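Local structure of Lmo0181 protein (Listeria monocytogenes serovar 1/2a, 5F7V) at residues T250-F255 against E343-S348; I313-D316 against L321-T324; E196-T201 against P356-W361. The protein binds the cyclic glucose tetrasaccharide cycloalternan as the substrate-binding lipoprotein of what is probably an ABC-type sugar importer. All blocks are in the same frame, centred on the assembly; numbering follows the deposited sequence.

Contact 1 of 3, residues T250-F255 against E343-S348. With GLC (alpha-D-glucopyranose), chain B; GLC (alpha-D-glucopyranose), chain C; GLC (alpha-D-glucopyranose), chain D.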
ATOM      1  N   THR A 250      -6.733   6.318   3.021  1.00  3.39           N
ATOM      2  CA  THR A 250      -5.785   6.094   1.932  1.00  3.49           C
ATOM      3  C   THR A 250      -4.375   6.200   2.446  1.00  3.55           C
ATOM      4  O   THR A 250      -4.120   6.494   3.617  1.00  3.53           O
ATOM      5  CB  THR A 250      -6.073   7.047   0.756  1.00  3.61           C
ATOM      6  OG1 THR A 250      -5.420   6.546  -0.405  1.00  3.71           O
ATOM      7  CG2 THR A 250      -5.647   8.451   1.071  1.00  3.71           C
ATOM      8  N   GLY A 251      -3.444   5.902   1.554  1.00  3.65           N
ATOM      9  CA  GLY A 251      -2.062   5.820   1.989  1.00  3.74           C
ATOM     10  C   GLY A 251      -1.300   7.117   2.049  1.00  3.90           C
ATOM     11  O   GLY A 251      -1.606   8.122   1.412  1.00  3.98           O
ATOM     12  N   ILE A 252      -0.205   7.036   2.796  1.00  3.97           N
ATOM     13  CA  ILE A 252       0.720   8.163   2.924  1.00  4.17           C
ATOM     14  C   ILE A 252       1.394   8.494   1.595  1.00  4.36           C
ATOM     15  O   ILE A 252       2.017   9.541   1.450  1.00  4.55           O
ATOM     16  CB  ILE A 252       1.787   7.952   4.030  1.00  4.25           C
ATOM     17  CG1 ILE A 252       2.775   6.820   3.713  1.00  4.31           C
ATOM     18  CG2 ILE A 252       1.086   7.724   5.367  1.00  4.11           C
ATOM     19  CD1 ILE A 252       3.841   6.602   4.756  1.00  4.43           C
ATOM     20  N   TRP A 253       1.303   7.570   0.634  1.00  4.33           N
ATOM     21  CA  TRP A 253       1.782   7.810  -0.738  1.00  4.53           C
ATOM     22  C   TRP A 253       1.005   8.878  -1.467  1.00  4.83           C
ATOM     23  O   TRP A 253       1.441   9.283  -2.540  1.00  5.49           O
ATOM     24  CB  TRP A 253       1.804   6.514  -1.585  1.00  4.50           C
ATOM     25  CG  TRP A 253       0.529   5.763  -1.576  1.00  4.28           C
ATOM     26  CD1 TRP A 253      -0.519   5.899  -2.456  1.00  4.27           C
ATOM     27  CD2 TRP A 253       0.167   4.716  -0.676  1.00  4.09           C
ATOM     28  NE1 TRP A 253      -1.518   5.042  -2.126  1.00  4.08           N
ATOM     29  CE2 TRP A 253      -1.125   4.282  -1.052  1.00  3.97           C
ATOM     30  CE3 TRP A 253       0.802   4.074   0.404  1.00  4.04           C
ATOM     31  CZ2 TRP A 253      -1.799   3.259  -0.361  1.00  3.80           C
ATOM     32  CZ3 TRP A 253       0.128   3.056   1.061  1.00  3.88           C
ATOM     33  CH2 TRP A 253      -1.150   2.660   0.701  1.00  3.75           C
ATOM     34  N   LEU A 254      -0.106   9.354  -0.902  1.00  4.86           N
ATOM     35  CA  LEU A 254      -0.832  10.477  -1.503  1.00  5.17           C
ATOM     36  C   LEU A 254      -0.541  11.811  -0.817  1.00  5.35           C
ATOM     37  O   LEU A 254      -1.114  12.816  -1.222  1.00  5.37           O
ATOM     38  CB  LEU A 254      -2.339  10.215  -1.531  1.00  5.10           C
ATOM     39  CG  LEU A 254      -2.691   9.079  -2.503  1.00  5.30           C
ATOM     40  CD1 LEU A 254      -4.218   8.915  -2.546  1.00  5.30           C
ATOM     41  CD2 LEU A 254      -2.119   9.217  -3.910  1.00  5.68           C
ATOM     42  N   PHE A 255       0.332  11.850   0.178  1.00  5.55           N
ATOM     43  CA  PHE A 255       0.644  13.133   0.785  1.00  5.90           C
ATOM     44  C   PHE A 255       1.227  14.111  -0.238  1.00  6.73           C
ATOM     45  O   PHE A 255       0.874  15.284  -0.185  1.00  6.79           O
ATOM     46  CB  PHE A 255       1.674  12.969   1.899  1.00  5.75           C
ATOM     47  CG  PHE A 255       1.146  12.417   3.198  1.00  5.42           C
ATOM     48  CD1 PHE A 255      -0.170  11.971   3.368  1.00  5.14           C
ATOM     49  CD2 PHE A 255       2.040  12.266   4.261  1.00  5.48           C
ATOM     50  CE1 PHE A 255      -0.576  11.434   4.574  1.00  5.05           C
ATOM     51  CE2 PHE A 255       1.637  11.749   5.457  1.00  5.24           C
ATOM     52  CZ  PHE A 255       0.329  11.316   5.601  1.00  5.00           C
ATOM     53  N   GLU A 343       2.927  12.382  13.370  1.00  7.87           N
ATOM     54  CA  GLU A 343       3.070  11.301  14.354  1.00  8.63           C
ATOM     55  C   GLU A 343       2.030  10.213  14.174  1.00  7.60           C
ATOM     56  O   GLU A 343       2.329   9.076  14.536  1.00  7.41           O
ATOM     57  CB  GLU A 343       3.126  11.797  15.801  1.00 10.58           C
ATOM     58  CG  GLU A 343       4.405  12.476  16.202  1.00 12.79           C
ATOM     59  CD  GLU A 343       5.657  11.615  16.397  1.00 14.61           C
ATOM     60  OE1 GLU A 343       5.683  10.389  16.099  1.00 17.30           O
ATOM     61  OE2 GLU A 343       6.650  12.234  16.873  1.00 18.18           O
ATOM     62  N   ALA A 344       0.862  10.503  13.603  1.00  6.80           N
ATOM     63  CA  ALA A 344      -0.116   9.442  13.368  1.00  6.28           C
ATOM     64  C   ALA A 344       0.445   8.334  12.495  1.00  5.88           C
ATOM     65  O   ALA A 344       0.058   7.175  12.648  1.00  5.76           O
ATOM     66  CB  ALA A 344      -1.384   9.977  12.713  1.00  6.01           C
ATOM     67  N   VAL A 345       1.350   8.647  11.567  1.00  5.71           N
ATOM     68  CA  VAL A 345       1.934   7.638  10.693  1.00  5.59           C
ATOM     69  C   VAL A 345       2.717   6.630  11.532  1.00  5.98           C
ATOM     70  O   VAL A 345       2.616   5.423  11.316  1.00  5.99           O
ATOM     71  CB  VAL A 345       2.836   8.336   9.642  1.00  5.55           C
ATOM     72  CG1 VAL A 345       3.562   7.299   8.798  1.00  5.65           C
ATOM     73  CG2 VAL A 345       2.074   9.318   8.749  1.00  5.33           C
ATOM     74  N   PHE A 346       3.513   7.135  12.467  1.00  6.48           N
ATOM     75  CA  PHE A 346       4.325   6.254  13.305  1.00  7.17           C
ATOM     76  C   PHE A 346       3.497   5.612  14.404  1.00  7.42           C
ATOM     77  O   PHE A 346       3.723   4.443  14.716  1.00  7.91           O
ATOM     78  CB  PHE A 346       5.537   7.040  13.835  1.00  7.80           C
ATOM     79  CG  PHE A 346       6.366   7.551  12.715  1.00  7.80           C
ATOM     80  CD1 PHE A 346       7.255   6.725  12.072  1.00  8.19           C
ATOM     81  CD2 PHE A 346       6.174   8.842  12.264  1.00  7.61           C
ATOM     82  CE1 PHE A 346       7.979   7.220  10.983  1.00  8.18           C
ATOM     83  CE2 PHE A 346       6.873   9.334  11.176  1.00  7.62           C
ATOM     84  CZ  PHE A 346       7.787   8.518  10.560  1.00  7.85           C
ATOM     85  N   GLU A 347       2.541   6.339  14.979  1.00  7.36           N
ATOM     86  CA  GLU A 347       1.667   5.723  16.001  1.00  7.72           C
ATOM     87  C   GLU A 347       0.943   4.514  15.415  1.00  7.10           C
ATOM     88  O   GLU A 347       0.748   3.507  16.110  1.00  7.42           O
ATOM     89  CB  GLU A 347       0.632   6.735  16.466  1.00  8.03           C
ATOM     90  CG  GLU A 347       1.212   7.830  17.330  1.00  9.11           C
ATOM     91  CD  GLU A 347       0.323   9.064  17.418  1.00  9.64           C
ATOM     92  OE1 GLU A 347      -0.751   9.116  16.778  1.00  9.97           O
ATOM     93  OE2 GLU A 347       0.738   9.972  18.174  1.00 11.83           O
ATOM     94  N   SER A 348       0.572   4.577  14.135  1.00  6.31           N
ATOM     95  CA  SER A 348      -0.168   3.494  13.489  1.00  6.03           C
ATOM     96  C   SER A 348       0.622   2.195  13.455  1.00  6.41           C
ATOM     97  O   SER A 348       0.000   1.136  13.444  1.00  6.41           O
ATOM     98  CB  SER A 348      -0.576   3.918  12.083  1.00  5.55           C
ATOM     99  OG  SER A 348      -1.500   4.989  12.034  1.00  5.31           O
TER
HETATM  100  C1  GLC B   2      -5.331   3.775  -2.827  1.00  3.33           C
HETATM  101  C2  GLC B   2      -6.631   4.410  -3.285  1.00  3.64           C
HETATM  102  C3  GLC B   2      -6.738   4.483  -4.787  1.00  3.99           C
HETATM  103  C4  GLC B   2      -5.482   5.069  -5.406  1.00  4.06           C
HETATM  104  C5  GLC B   2      -4.256   4.321  -4.926  1.00  3.76           C
HETATM  105  C6  GLC B   2      -3.029   5.084  -5.400  1.00  3.49           C
HETATM  106  O2  GLC B   2      -7.765   3.736  -2.725  1.00  3.81           O
HETATM  107  O3  GLC B   2      -7.906   5.133  -5.260  1.00  4.64           O
HETATM  108  O4  GLC B   2      -5.572   5.073  -6.826  1.00  5.61           O
HETATM  109  O5  GLC B   2      -4.199   4.368  -3.501  1.00  3.34           O
HETATM  110  O6  GLC B   2      -1.796   4.471  -5.006  1.00  3.23           O
HETATM  111  C1  GLC C   4       1.080   1.565  -2.328  1.00  2.56           C
HETATM  112  C2  GLC C   4       2.357   0.943  -1.809  1.00  2.43           C
HETATM  113  C3  GLC C   4       2.404  -0.532  -2.165  1.00  2.38           C
HETATM  114  C4  GLC C   4       1.123  -1.232  -1.726  1.00  2.28           C
HETATM  115  C5  GLC C   4      -0.090  -0.533  -2.327  1.00  2.35           C
HETATM  116  C6  GLC C   4      -1.411  -1.105  -1.830  1.00  2.35           C
HETATM  117  O2  GLC C   4       3.471   1.648  -2.369  1.00  2.46           O
HETATM  118  O3  GLC C   4       3.513  -1.104  -1.478  1.00  2.35           O
HETATM  119  O4  GLC C   4       1.153  -2.562  -2.252  1.00  2.40           O
HETATM  120  O5  GLC C   4      -0.079   0.852  -1.914  1.00  2.36           O
HETATM  121  O6  GLC C   4      -2.411  -0.202  -2.355  1.00  2.41           O
HETATM  122  C1  GLC D   3      -1.388   3.412  -5.874  0.70  3.17           C
HETATM  123  C2  GLC D   3      -0.800   2.316  -5.005  0.70  3.08           C
HETATM  124  C3  GLC D   3       0.501   2.746  -4.348  0.70  3.06           C
HETATM  125  C4  GLC D   3       1.459   3.193  -5.433  0.70  3.27           C
HETATM  126  C5  GLC D   3       0.810   4.363  -6.184  0.70  3.47           C
HETATM  127  C6  GLC D   3       1.719   4.947  -7.258  0.70  3.78           C
HETATM  128  O2  GLC D   3      -1.763   1.947  -4.019  0.70  2.99           O
HETATM  129  O3  GLC D   3       1.128   1.621  -3.739  0.70  2.78           O
HETATM  130  O4  GLC D   3       2.735   3.535  -4.884  0.70  3.55           O
HETATM  131  O5  GLC D   3      -0.402   3.893  -6.778  0.70  3.33           O
HETATM  132  O6  GLC D   3       1.817   3.989  -8.311  0.70  4.39           O

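Contact 2 of 3, residues I313-D316 against L321-T324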
ATOM      1  N   ILE A 313      16.391  12.261  -0.187  1.00  9.46           N
ATOM      2  CA  ILE A 313      15.504  12.639  -1.279  1.00  9.38           C
ATOM      3  C   ILE A 313      14.081  12.155  -1.013  1.00  8.66           C
ATOM      4  O   ILE A 313      13.129  12.896  -1.215  1.00  8.93           O
ATOM      5  CB  ILE A 313      16.024  12.112  -2.624  1.00  9.35           C
ATOM      6  CG1 ILE A 313      17.328  12.804  -3.050  1.00 10.35           C
ATOM      7  CG2 ILE A 313      14.985  12.254  -3.727  1.00  9.38           C
ATOM      8  CD1 ILE A 313      18.074  12.007  -4.104  1.00 10.30           C
ATOM      9  N   ARG A 314      13.982  10.906  -0.574  1.00  7.79           N
ATOM     10  CA  ARG A 314      12.699  10.305  -0.301  1.00  7.31           C
ATOM     11  C   ARG A 314      11.947  11.111   0.756  1.00  7.78           C
ATOM     12  O   ARG A 314      10.768  11.374   0.602  1.00  7.93           O
ATOM     13  CB  ARG A 314      12.936   8.864   0.144  1.00  6.62           C
ATOM     14  CG  ARG A 314      11.628   8.152   0.333  1.00  6.21           C
ATOM     15  CD  ARG A 314      11.793   6.669   0.496  1.00  5.69           C
ATOM     16  NE  ARG A 314      12.237   5.977  -0.700  1.00  5.43           N
ATOM     17  CZ  ARG A 314      11.444   5.532  -1.666  1.00  5.32           C
ATOM     18  NH1 ARG A 314      12.011   4.856  -2.647  1.00  5.18           N
ATOM     19  NH2 ARG A 314      10.129   5.714  -1.634  1.00  5.48           N
ATOM     20  N   ILE A 315      12.627  11.391   1.860  1.00  8.24           N
ATOM     21  CA  ILE A 315      12.078  12.179   2.943  1.00  8.92           C
ATOM     22  C   ILE A 315      11.639  13.555   2.460  1.00  9.98           C
ATOM     23  O   ILE A 315      10.521  14.006   2.749  1.00 10.28           O
ATOM     24  CB  ILE A 315      13.074  12.243   4.124  1.00  9.26           C
ATOM     25  CG1 ILE A 315      13.257  10.900   4.839  1.00  8.71           C
ATOM     26  CG2 ILE A 315      12.700  13.367   5.095  1.00 10.04           C
ATOM     27  CD1 ILE A 315      12.107  10.436   5.714  1.00  8.53           C
ATOM     28  N   ASP A 316      12.519  14.212   1.726  1.00 11.03           N
ATOM     29  CA  ASP A 316      12.173  15.548   1.236  1.00 12.66           C
ATOM     30  C   ASP A 316      10.923  15.597   0.371  1.00 12.36           C
ATOM     31  O   ASP A 316      10.205  16.601   0.377  1.00 13.47           O
ATOM     32  CB  ASP A 316      13.335  16.144   0.428  1.00 14.22           C
ATOM     33  CG  ASP A 316      13.127  17.608   0.168  1.00 16.48           C
ATOM     34  OD1 ASP A 316      12.920  18.372   1.135  1.00 17.90           O
ATOM     35  OD2 ASP A 316      13.137  17.974  -1.025  1.00 19.02           O
ATOM     36  N   LEU A 321       8.145   6.119   3.246  1.00  6.04           N
ATOM     37  CA  LEU A 321       9.230   6.202   4.219  1.00  6.19           C
ATOM     38  C   LEU A 321      10.376   5.366   3.715  1.00  5.90           C
ATOM     39  O   LEU A 321      10.168   4.304   3.164  1.00  5.54           O
ATOM     40  CB  LEU A 321       8.741   5.721   5.599  1.00  6.54           C
ATOM     41  CG  LEU A 321       7.688   6.593   6.295  1.00  7.04           C
ATOM     42  CD1 LEU A 321       7.147   5.854   7.507  1.00  7.41           C
ATOM     43  CD2 LEU A 321       8.251   7.937   6.679  1.00  7.52           C
ATOM     44  N   PRO A 322      11.607   5.834   3.920  1.00  6.05           N
ATOM     45  CA  PRO A 322      12.788   5.037   3.602  1.00  6.07           C
ATOM     46  C   PRO A 322      12.926   3.860   4.549  1.00  6.53           C
ATOM     47  O   PRO A 322      12.371   3.834   5.632  1.00  6.79           O
ATOM     48  CB  PRO A 322      13.920   6.035   3.761  1.00  6.43           C
ATOM     49  CG  PRO A 322      13.431   6.910   4.874  1.00  6.81           C
ATOM     50  CD  PRO A 322      11.954   7.051   4.679  1.00  6.55           C
ATOM     51  N   ALA A 323      13.647   2.859   4.084  1.00  6.85           N
ATOM     52  CA  ALA A 323      13.930   1.726   4.934  1.00  7.67           C
ATOM     53  C   ALA A 323      14.781   2.027   6.155  1.00  8.93           C
ATOM     54  O   ALA A 323      14.640   1.375   7.178  1.00  9.35           O
ATOM     55  CB  ALA A 323      14.560   0.637   4.126  1.00  7.58           C
ATOM     56  N   THR A 324      15.685   2.993   6.041  0.70  9.55           N
ATOM     57  CA  THR A 324      16.541   3.354   7.174  0.70 11.01           C
ATOM     58  C   THR A 324      15.693   3.943   8.310  0.70 12.04           C
ATOM     59  O   THR A 324      14.803   4.743   8.024  0.70 12.25           O
ATOM     60  CB  THR A 324      17.663   4.305   6.715  0.70 11.42           C
ATOM     61  OG1 THR A 324      18.492   3.625   5.759  0.70 11.48           O
ATOM     62  CG2 THR A 324      18.509   4.727   7.928  0.70 12.42           C
TER

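Contact 3 of 3, residues E196-T201 against P356-W361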
ATOM      1  N   GLU A 196      -3.268 -19.588  10.758  1.00 11.71           N
ATOM      2  CA  GLU A 196      -1.875 -19.188  10.942  1.00 13.16           C
ATOM      3  C   GLU A 196      -0.896 -19.798   9.949  1.00 13.09           C
ATOM      4  O   GLU A 196       0.091 -19.189   9.574  1.00 15.41           O
ATOM      5  CB  GLU A 196      -1.424 -19.436  12.384  1.00 15.01           C
ATOM      6  CG  GLU A 196      -1.255 -20.878  12.760  1.00 16.84           C
ATOM      7  CD  GLU A 196       0.147 -21.418  12.534  1.00 17.36           C
ATOM      8  OE1 GLU A 196       0.224 -22.647  12.638  1.00 20.15           O
ATOM      9  OE2 GLU A 196       1.117 -20.668  12.250  1.00 20.43           O
ATOM     10  N   ASP A 197      -1.204 -20.995   9.492  1.00 12.53           N
ATOM     11  CA  ASP A 197      -0.359 -21.712   8.538  1.00 12.48           C
ATOM     12  C   ASP A 197      -0.882 -21.758   7.107  1.00 11.20           C
ATOM     13  O   ASP A 197      -0.409 -22.563   6.308  1.00 11.84           O
ATOM     14  CB  ASP A 197      -0.061 -23.116   9.100  1.00 13.48           C
ATOM     15  CG  ASP A 197      -1.239 -24.048   9.097  1.00 14.37           C
ATOM     16  OD1 ASP A 197      -2.371 -23.609   8.840  1.00 14.71           O
ATOM     17  OD2 ASP A 197      -1.027 -25.265   9.262  1.00 16.66           O
ATOM     18  N   LEU A 198      -1.885 -20.948   6.818  0.70 10.37           N
ATOM     19  CA  LEU A 198      -2.309 -20.757   5.442  0.70  9.96           C
ATOM     20  C   LEU A 198      -2.838 -22.036   4.834  0.70  9.45           C
ATOM     21  O   LEU A 198      -2.563 -22.357   3.679  0.70  9.34           O
ATOM     22  CB  LEU A 198      -1.156 -20.141   4.628  0.70 10.51           C
ATOM     23  CG  LEU A 198      -0.526 -18.900   5.251  0.70 10.67           C
ATOM     24  CD1 LEU A 198       0.657 -18.473   4.401  0.70 11.00           C
ATOM     25  CD2 LEU A 198      -1.582 -17.811   5.331  0.70 10.45           C
ATOM     26  N   THR A 199      -3.604 -22.778   5.627  1.00  8.65           N
ATOM     27  CA  THR A 199      -4.252 -23.997   5.174  1.00  8.38           C
ATOM     28  C   THR A 199      -5.786 -23.942   5.172  1.00  7.48           C
ATOM     29  O   THR A 199      -6.464 -24.882   4.748  1.00  7.43           O
ATOM     30  CB  THR A 199      -3.848 -25.221   6.019  1.00  8.94           C
ATOM     31  OG1 THR A 199      -4.191 -24.973   7.376  1.00  9.25           O
ATOM     32  CG2 THR A 199      -2.336 -25.546   5.879  1.00  9.22           C
ATOM     33  N   GLU A 200      -6.348 -22.862   5.685  1.00  6.71           N
ATOM     34  CA  GLU A 200      -7.794 -22.643   5.651  1.00  6.39           C
ATOM     35  C   GLU A 200      -8.046 -21.152   5.557  1.00  5.95           C
ATOM     36  O   GLU A 200      -7.193 -20.365   5.980  1.00  5.75           O
ATOM     37  CB  GLU A 200      -8.487 -23.172   6.927  1.00  6.53           C
ATOM     38  CG  GLU A 200      -8.355 -24.662   7.182  1.00  6.87           C
ATOM     39  CD  GLU A 200      -9.010 -25.524   6.164  1.00  7.08           C
ATOM     40  OE1 GLU A 200      -9.883 -25.068   5.414  1.00  6.95           O
ATOM     41  OE2 GLU A 200      -8.626 -26.708   6.057  1.00  7.40           O
ATOM     42  N   THR A 201      -9.221 -20.772   5.076  1.00  5.78           N
ATOM     43  CA  THR A 201      -9.678 -19.396   5.152  1.00  5.54           C
ATOM     44  C   THR A 201     -10.862 -19.296   6.103  1.00  5.62           C
ATOM     45  O   THR A 201     -11.760 -20.131   6.133  1.00  5.85           O
ATOM     46  CB  THR A 201     -10.022 -18.820   3.771  1.00  5.40           C
ATOM     47  OG1 THR A 201     -10.523 -17.497   3.916  1.00  5.18           O
ATOM     48  CG2 THR A 201     -11.070 -19.605   3.035  1.00  5.55           C
ATOM     49  N   PRO A 356      -1.353 -10.939   4.112  1.00  5.85           N
ATOM     50  CA  PRO A 356      -1.182 -12.376   3.949  1.00  6.14           C
ATOM     51  C   PRO A 356      -0.139 -12.648   2.855  1.00  6.49           C
ATOM     52  O   PRO A 356      -0.127 -11.966   1.830  1.00  6.36           O
ATOM     53  CB  PRO A 356      -2.578 -12.835   3.560  1.00  6.09           C
ATOM     54  CG  PRO A 356      -3.468 -11.806   4.032  1.00  5.84           C
ATOM     55  CD  PRO A 356      -2.733 -10.524   3.822  1.00  5.74           C
ATOM     56  N   VAL A 357       0.685 -13.661   3.055  1.00  6.83           N
ATOM     57  CA  VAL A 357       1.763 -14.018   2.119  1.00  7.37           C
ATOM     58  C   VAL A 357       1.406 -15.332   1.423  1.00  7.68           C
ATOM     59  O   VAL A 357       1.622 -16.400   1.984  1.00  8.25           O
ATOM     60  CB  VAL A 357       3.124 -14.065   2.847  1.00  7.86           C
ATOM     61  CG1 VAL A 357       4.256 -14.502   1.934  1.00  8.25           C
ATOM     62  CG2 VAL A 357       3.420 -12.668   3.430  1.00  8.02           C
ATOM     63  N   VAL A 358       0.820 -15.202   0.242  1.00  7.60           N
ATOM     64  CA  VAL A 358       0.347 -16.357  -0.529  1.00  8.11           C
ATOM     65  C   VAL A 358       0.628 -16.090  -1.992  1.00  8.39           C
ATOM     66  O   VAL A 358       0.479 -14.965  -2.479  1.00  8.16           O
ATOM     67  CB  VAL A 358      -1.140 -16.635  -0.267  1.00  8.10           C
ATOM     68  CG1 VAL A 358      -1.363 -17.002   1.195  1.00  8.41           C
ATOM     69  CG2 VAL A 358      -2.038 -15.471  -0.636  1.00  7.82           C
ATOM     70  N   LYS A 359       1.008 -17.117  -2.736  1.00  8.93           N
ATOM     71  CA  LYS A 359       1.333 -16.949  -4.152  1.00  9.82           C
ATOM     72  C   LYS A 359       0.162 -16.499  -5.023  1.00  9.45           C
ATOM     73  O   LYS A 359       0.427 -15.899  -6.055  1.00  9.59           O
ATOM     74  CB  LYS A 359       1.964 -18.214  -4.726  1.00 11.13           C
ATOM     75  CG  LYS A 359       1.014 -19.374  -4.914  1.00 11.86           C
ATOM     76  CD  LYS A 359       1.677 -20.472  -5.734  1.00 13.72           C
ATOM     77  CE  LYS A 359       0.676 -21.596  -5.939  1.00 14.74           C
ATOM     78  NZ  LYS A 359       1.377 -22.774  -6.490  1.00 16.65           N
ATOM     79  N   ASP A 360      -1.080 -16.736  -4.603  1.00  9.12           N
ATOM     80  CA  ASP A 360      -2.246 -16.436  -5.423  1.00  9.69           C
ATOM     81  C   ASP A 360      -2.923 -15.151  -4.969  1.00  8.50           C
ATOM     82  O   ASP A 360      -4.062 -14.958  -5.333  1.00  8.31           O
ATOM     83  CB  ASP A 360      -3.242 -17.592  -5.364  1.00 10.99           C
ATOM     84  CG  ASP A 360      -2.703 -18.873  -5.945  1.00 12.86           C
ATOM     85  OD1 ASP A 360      -2.197 -18.809  -7.091  1.00 14.35           O
ATOM     86  OD2 ASP A 360      -2.785 -19.916  -5.236  1.00 15.15           O
ATOM     87  N   TRP A 361      -2.243 -14.267  -4.251  1.00  7.67           N
ATOM     88  CA  TRP A 361      -2.914 -13.106  -3.685  1.00  6.83           C
ATOM     89  C   TRP A 361      -3.619 -12.242  -4.711  1.00  6.70           C
ATOM     90  O   TRP A 361      -4.787 -11.892  -4.517  1.00  6.12           O
ATOM     91  CB  TRP A 361      -1.918 -12.232  -2.932  1.00  6.56           C
ATOM     92  CG  TRP A 361      -2.567 -11.054  -2.255  1.00  6.12           C
ATOM     93  CD1 TRP A 361      -2.445  -9.744  -2.573  1.00  6.01           C
ATOM     94  CD2 TRP A 361      -3.448 -11.115  -1.141  1.00  5.80           C
ATOM     95  NE1 TRP A 361      -3.184  -8.990  -1.707  1.00  5.78           N
ATOM     96  CE2 TRP A 361      -3.808  -9.795  -0.793  1.00  5.56           C
ATOM     97  CE3 TRP A 361      -3.982 -12.154  -0.383  1.00  5.81           C
ATOM     98  CZ2 TRP A 361      -4.651  -9.499   0.265  1.00  5.42           C
ATOM     99  CZ3 TRP A 361      -4.847 -11.862   0.654  1.00  5.60           C
ATOM    100  CH2 TRP A 361      -5.161 -10.525   0.996  1.00  5.42           C
TER

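Contact 1 of 3, residues T250-F255 against E343-S348
Both methyls of Val345, on helix 343-347, meet the short 3-10 turn at Ile252-Leu254 and the Phe255 that follows it, and apolar packing is all that joins the two segments. Val345 CG2 lies 3.9 Å from Ile252 CG2 and 4.1 Å from Phe255 CE2, arriving near the plane of the phenyl ring and therefore at its edge. With Val345 CG1 opposite the backbone N (chi1 175°), that branch reaches Ile252 CD1 at 4.1 Å. Tyr333 of helix 327-335 covers Ile252 and Phe255 as well.

Hydrogen bonds work within each segment. Ala344 O accepts from Ser348 OG (2.8 Å) and from Ser348 N on opposite faces of its carbonyl plane, so that oxygen is gripped from both sides. In the 3-10 turn, Leu254 N binds Gly251 O.

The third kind of interaction is with the sugar. One face of the Trp253 indole carries C1 of the chain C glucose 3.5 Å above the ring centre and, nearer the rim, C3 of the chain D glucose, a CH-pi stack. Gly251 CA backs the opposite face. At the ring edge Trp253 NE1 donates an in-plane, nearly straight bond (167°) to O5 of the chain B glucose, 3.1 Å away.

Trp253 thus reads the glycan twice, through its apolar C-H surface and through one ring oxygen, while Ile252 before it and Phe255 just after the 3-10 turn are buried against Val345. This corner of the chain is polar and aromatic toward the sugar and purely apolar toward helix 343-347.

Contact 2 of 3, residues I313-D316 against L321-T324
The guanidinium of Arg314, whose CD lies against Pro322, is gripped from several directions: NH1 forms a salt bridge with Glu125 OE2, NH2 donates to Trp319 O, and the charge also makes a cation-pi contact with Trp319. Both partner residues lie outside the two segments, so the polar end of Arg314 is held by strand 119-135 and by the connection running into residues 321-324.

What Arg314 offers Pro322 is its aliphatic stem. CG stands opposite the backbone N (chi1 -175°) and chi2 is also extended, which carries CD away from the helix until it is 3.5 Å from Pro322 N, 3.9 Å from Pro322 CB and 3.8 Å from Leu321 C. The chain then bends at chi3 (-69°), turning the guanidinium off this path; Pro322 CA approaches the flat group obliquely.

One residue on, Ile315 completes the contact from the same helix. Its CD1 closes to 3.5 Å from Pro322 CD and 3.9 Å from Pro322 CG, while CG1 lies 4.0 Å from Pro322 CG. The two side chains run at about a right angle, the isoleucine branch lying against the CG-CD edge of the pyrrolidine ring. Leu321 takes part mainly through its backbone, since its CB points away from the helix.

Pro322 is therefore met by two apolar surfaces, the Arg314 CD methylene near its N and CB and the isoleucine at CG and CD. Its tertiary amide nitrogen has no hydrogen to donate, which suits burial under carbon. The cationic group, meanwhile, is probably kept stable in this buried place by Glu125, a backbone carbonyl and the Trp319 ring.

Contact 3 of 3, residues E196-T201 against P356-W361
Leu198 has the largest share of the buried surface, and its CD1 does all the close touching. In the conformer described, CD1 lies 3.3 Å from Val357 O and 4.1 Å from Val358 CG1; a second conformer of Leu198 was also deposited, so these approaches are certain for one copy alone. The first is a van der Waals meeting of a methyl with a backbone carbonyl oxygen. The C=O...CD1 angle of about 145° puts the methyl out beyond the oxygen.

The leucine backbone has a left-handed conformation, at a turn of the loop that aims CB at residues 356-361. Beside it, Thr199 OG1 donates to Asp197 OD1 at 2.7 Å, meeting the syn side of the carboxylate but 27° out of its plane. This bond, together with Asn195 OD1 accepting from Thr199 N and Glu200 N, ties up the loop on both sides of Leu198.

Val358 and Val357 divide the other side. CB of Val358 points toward the leucine, and with CG1 beside the backbone N (chi1 -63°) that methyl meets Leu198 CD1, the two side chains crossing obliquely. Val357 presents its carbonyl rather than its side chain, whose CB is 5.3 Å from Leu198 CD1. From Val358 the chain enters a type I turn, where Trp361 N makes a weak bond to Val358 O, and helix 361-376 begins.

The contact joins two loops, one between helices 179-187 and 206-220, the other between strand 352-353 and helix 361-376. Phe194 packs on Pro356 and Val358, and Val357 turns to Tyr76 and Met80 of helix 76-85.

Overall arrangement
Contacts 1 and 2 are neighbours, their centres 13 Å apart, and they join through Leu321: its CD1 lies 3.8 Å from Phe346 CE1 and 4.1 Å from Val345 CG1. Both reach the same mixed sheet, and strand 119-135 pairs with strands 245-251 and 321-322. Trp253 of contact 1 stacks on the glycan, and Glu320, just before residues 321-324, hydrogen-bonds to it; the Arg314 side chain of contact 2 is about 8 Å from a bound glucose. Contact 3 lies on the opposite side of the chain's centre, its centre 27 Å from that of contact 1 and 31 Å from that of contact 2. The Val357 side chain is about 12 Å from a bound glucose.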